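Local coordinates for protein endo-n-acetyl-beta-d-glucosaminidase (Hypocrea jecorina, PDB 4AC1) that hydrolyses the chitobiose core of N-glycans as a family 18 endo-beta-N-acetylglucosaminidase and is held responsible for deglycosylating the fungus's own cellulases, at residues H105-L110 against D136-R141. Sequence-based numbering, arbitrary orientation.
Sequences HYYGQL and DRLIAR
Y107 has the largest share of this contact among the four touching residues, 92 Å² of the 215 Å² buried, its ring reaching across from 105-110 with one face turned to CG of R141. The evidence for a CH-pi interaction is direct: CG of R141 stands 3.8 Å from the centroid of the Y107 ring, 23° off the ring normal, and is nearest to the phenol carbon CZ. With CG of R141 anti to its backbone N and so set over the ring, a bend at chi2 leads the outer chain past the rim, NE of R141 lying 3.6 Å from CE2 of Y107. That rim atom sits over one face of the guanidinium, offset from its centre, with the planes 48° apart, so the groups overlap at the rim and do not stack.

Apolar packing occupies the ring's edge, where CD1 of L138 approaches CD1 of Y107 at 3.9 Å. The same methyl meets CD2 of L110 at 4.2 Å, joining both residues of 105-110 to one leucine branch.

These segments belong to helices 100-116 and 132-146, successive outer helices of the GH18 beta/alpha barrel, separated by strand 121-125. Their local axes approach to 12.1 Å at a crossing angle of -43°, a spacing that the long tyrosine and arginine side chains bridge.

Polar ends are tied by D145, whose OD2 accepts a hydrogen bond from OH of Y107 and forms a salt bridge with NE of R141; NH1 of R141 also pairs with E104. Cutting Y107 back to an alanine is likely to open a gap between the helices, with R141 deprived of the ring face against its CG and D145 of its phenol partner.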
ATOM      1  N   HIS A 105      19.487  -4.092 -14.037  1.00  8.69           N
ATOM      2  CA  HIS A 105      19.692  -2.656 -14.011  1.00  7.57           C
ATOM      3  C   HIS A 105      18.548  -1.955 -13.268  1.00  7.41           C
ATOM      4  O   HIS A 105      18.786  -1.150 -12.363  1.00  7.14           O
ATOM      5  CB  HIS A 105      19.843  -2.095 -15.428  1.00  8.32           C
ATOM      6  CG  HIS A 105      19.851  -0.601 -15.483  1.00  7.86           C
ATOM      7  ND1 HIS A 105      20.907   0.153 -15.013  1.00  9.44           N
ATOM      8  CD2 HIS A 105      18.935   0.280 -15.944  1.00  8.96           C
ATOM      9  CE1 HIS A 105      20.635   1.433 -15.179  1.00  9.29           C
ATOM     10  NE2 HIS A 105      19.449   1.540 -15.751  1.00  9.56           N
ATOM     11  N   TYR A 106      17.312  -2.250 -13.660  1.00  6.40           N
ATOM     12  CA  TYR A 106      16.158  -1.570 -13.072  1.00  6.65           C
ATOM     13  C   TYR A 106      15.844  -2.082 -11.669  1.00  6.56           C
ATOM     14  O   TYR A 106      15.512  -1.290 -10.775  1.00  6.58           O
ATOM     15  CB  TYR A 106      14.947  -1.587 -14.022  1.00  6.75           C
ATOM     16  CG  TYR A 106      15.225  -0.779 -15.262  1.00  7.27           C
ATOM     17  CD1 TYR A 106      15.370   0.601 -15.183  1.00  6.75           C
ATOM     18  CD2 TYR A 106      15.405  -1.396 -16.499  1.00  7.61           C
ATOM     19  CE1 TYR A 106      15.659   1.359 -16.307  1.00  8.60           C
ATOM     20  CE2 TYR A 106      15.706  -0.643 -17.631  1.00  7.49           C
ATOM     21  CZ  TYR A 106      15.827   0.734 -17.516  1.00  7.70           C
ATOM     22  OH  TYR A 106      16.132   1.483 -18.622  1.00  8.90           O
ATOM     23  N   TYR A 107      15.966  -3.390 -11.477  1.00  6.47           N
ATOM     24  CA  TYR A 107      15.842  -3.945 -10.136  1.00  6.34           C
ATOM     25  C   TYR A 107      16.895  -3.301  -9.201  1.00  6.65           C
ATOM     26  O   TYR A 107      16.593  -2.929  -8.060  1.00  7.11           O
ATOM     27  CB  TYR A 107      15.945  -5.485 -10.109  1.00  6.30           C
ATOM     28  CG  TYR A 107      16.047  -5.944  -8.685  1.00  6.24           C
ATOM     29  CD1 TYR A 107      14.901  -5.985  -7.879  1.00  6.84           C
ATOM     30  CD2 TYR A 107      17.294  -6.215  -8.097  1.00  6.98           C
ATOM     31  CE1 TYR A 107      14.988  -6.326  -6.546  1.00  7.14           C
ATOM     32  CE2 TYR A 107      17.384  -6.544  -6.763  1.00  6.79           C
ATOM     33  CZ  TYR A 107      16.217  -6.604  -5.998  1.00  6.77           C
ATOM     34  OH  TYR A 107      16.306  -6.955  -4.675  1.00  8.06           O
ATOM     35  N   GLY A 108      18.126  -3.150  -9.696  1.00  7.08           N
ATOM     36  CA  GLY A 108      19.196  -2.560  -8.896  1.00  6.95           C
ATOM     37  C   GLY A 108      18.832  -1.155  -8.441  1.00  6.99           C
ATOM     38  O   GLY A 108      19.125  -0.764  -7.313  1.00  7.64           O
ATOM     39  N   GLN A 109      18.183  -0.395  -9.316  1.00  6.92           N
ATOM     40  CA  GLN A 109      17.696   0.936  -8.945  1.00  7.86           C
ATOM     41  C   GLN A 109      16.664   0.887  -7.809  1.00  8.13           C
ATOM     42  O   GLN A 109      16.707   1.703  -6.881  1.00  7.92           O
ATOM     43  CB  GLN A 109      17.089   1.650 -10.145  1.00  8.29           C
ATOM     44  CG  GLN A 109      18.074   2.063 -11.246  1.00  8.94           C
ATOM     45  CD  GLN A 109      17.371   2.838 -12.343  1.00  9.07           C
ATOM     46  OE1 GLN A 109      16.156   2.745 -12.492  1.00 10.95           O
ATOM     47  NE2 GLN A 109      18.124   3.606 -13.114  1.00 10.29           N
ATOM     48  N   LEU A 110      15.739  -0.064  -7.884  1.00  7.69           N
ATOM     49  CA  LEU A 110      14.737  -0.225  -6.825  1.00  7.35           C
ATOM     50  C   LEU A 110      15.397  -0.615  -5.502  1.00  6.98           C
ATOM     51  O   LEU A 110      15.112  -0.022  -4.463  1.00  6.63           O
ATOM     52  CB  LEU A 110      13.667  -1.249  -7.238  1.00  7.17           C
ATOM     53  CG  LEU A 110      12.546  -1.534  -6.229  1.00  7.56           C
ATOM     54  CD1 LEU A 110      11.706  -0.275  -5.954  1.00  9.74           C
ATOM     55  CD2 LEU A 110      11.667  -2.689  -6.705  1.00  6.91           C
ATOM     56  N   ASP A 136       6.778 -13.085  -9.750  1.00  6.11           N
ATOM     57  CA  ASP A 136       7.368 -14.097  -8.878  1.00  6.72           C
ATOM     58  C   ASP A 136       8.857 -13.810  -8.631  1.00  6.35           C
ATOM     59  O   ASP A 136       9.339 -13.887  -7.496  1.00  6.73           O
ATOM     60  CB  ASP A 136       7.193 -15.508  -9.456  1.00  6.22           C
ATOM     61  CG  ASP A 136       5.737 -15.999  -9.479  1.00  8.42           C
ATOM     62  OD1 ASP A 136       4.777 -15.274  -9.122  1.00  9.44           O
ATOM     63  OD2 ASP A 136       5.545 -17.167  -9.891  1.00  7.96           O
ATOM     64  N   ARG A 137       9.584 -13.492  -9.706  1.00  6.86           N
ATOM     65  CA  ARG A 137      10.996 -13.158  -9.613  1.00  7.18           C
ATOM     66  C   ARG A 137      11.208 -11.928  -8.747  1.00  6.16           C
ATOM     67  O   ARG A 137      12.087 -11.915  -7.897  1.00  6.37           O
ATOM     68  CB  ARG A 137      11.586 -12.925 -11.006  1.00  7.44           C
ATOM     69  CG  ARG A 137      13.015 -12.383 -10.987  1.00  9.17           C
ATOM     70  CD  ARG A 137      13.612 -12.223 -12.370  1.00 10.74           C
ATOM     71  NE  ARG A 137      12.885 -11.267 -13.200  1.00 12.00           N
ATOM     72  CZ  ARG A 137      13.172 -11.012 -14.474  1.00 12.75           C
ATOM     73  NH1 ARG A 137      14.167 -11.660 -15.067  1.00 14.74           N
ATOM     74  NH2 ARG A 137      12.459 -10.126 -15.158  1.00 13.40           N
ATOM     75  N   LEU A 138      10.414 -10.886  -8.966  1.00  5.39           N
ATOM     76  CA  LEU A 138      10.618  -9.648  -8.232  1.00  5.47           C
ATOM     77  C   LEU A 138      10.487  -9.848  -6.727  1.00  5.73           C
ATOM     78  O   LEU A 138      11.312  -9.371  -5.954  1.00  6.17           O
ATOM     79  CB  LEU A 138       9.634  -8.591  -8.724  1.00  5.60           C
ATOM     80  CG  LEU A 138       9.692  -7.201  -8.092  1.00  6.05           C
ATOM     81  CD1 LEU A 138      11.101  -6.581  -8.168  1.00  7.07           C
ATOM     82  CD2 LEU A 138       8.652  -6.309  -8.756  1.00  7.15           C
ATOM     83  N   ILE A 139       9.430 -10.545  -6.321  1.00  6.31           N
ATOM     84  CA  ILE A 139       9.181 -10.813  -4.909  1.00  7.12           C
ATOM     85  C   ILE A 139      10.263 -11.715  -4.328  1.00  7.22           C
ATOM     86  O   ILE A 139      10.792 -11.432  -3.260  1.00  7.62           O
ATOM     87  CB  ILE A 139       7.789 -11.440  -4.718  1.00  7.14           C
ATOM     88  CG1 ILE A 139       6.729 -10.406  -5.099  1.00  8.52           C
ATOM     89  CG2 ILE A 139       7.592 -11.975  -3.277  1.00  8.38           C
ATOM     90  CD1 ILE A 139       5.349 -10.916  -5.123  1.00 10.95           C
ATOM     91  N   ALA A 140      10.590 -12.805  -5.028  1.00  6.92           N
ATOM     92  CA  ALA A 140      11.622 -13.711  -4.539  1.00  7.11           C
ATOM     93  C   ALA A 140      12.990 -13.039  -4.394  1.00  6.67           C
ATOM     94  O   ALA A 140      13.718 -13.293  -3.434  1.00  7.18           O
ATOM     95  CB  ALA A 140      11.723 -14.959  -5.433  1.00  7.27           C
ATOM     96  N   ARG A 141      13.324 -12.184  -5.352  1.00  6.81           N
ATOM     97  CA  ARG A 141      14.587 -11.463  -5.345  1.00  7.17           C
ATOM     98  C   ARG A 141      14.637 -10.432  -4.214  1.00  7.23           C
ATOM     99  O   ARG A 141      15.654 -10.333  -3.515  1.00  6.71           O
ATOM    100  CB  ARG A 141      14.861 -10.799  -6.700  1.00  7.53           C
ATOM    101  CG  ARG A 141      16.139  -9.978  -6.759  1.00  8.10           C
ATOM    102  CD  ARG A 141      17.403 -10.785  -6.512  1.00  9.74           C
ATOM    103  NE  ARG A 141      18.563  -9.916  -6.684  1.00  9.21           N
ATOM    104  CZ  ARG A 141      19.089  -9.606  -7.865  1.00  9.46           C
ATOM    105  NH1 ARG A 141      18.578 -10.126  -8.976  1.00  9.44           N
ATOM    106  NH2 ARG A 141      20.126  -8.780  -7.937  1.00 10.95           N
TER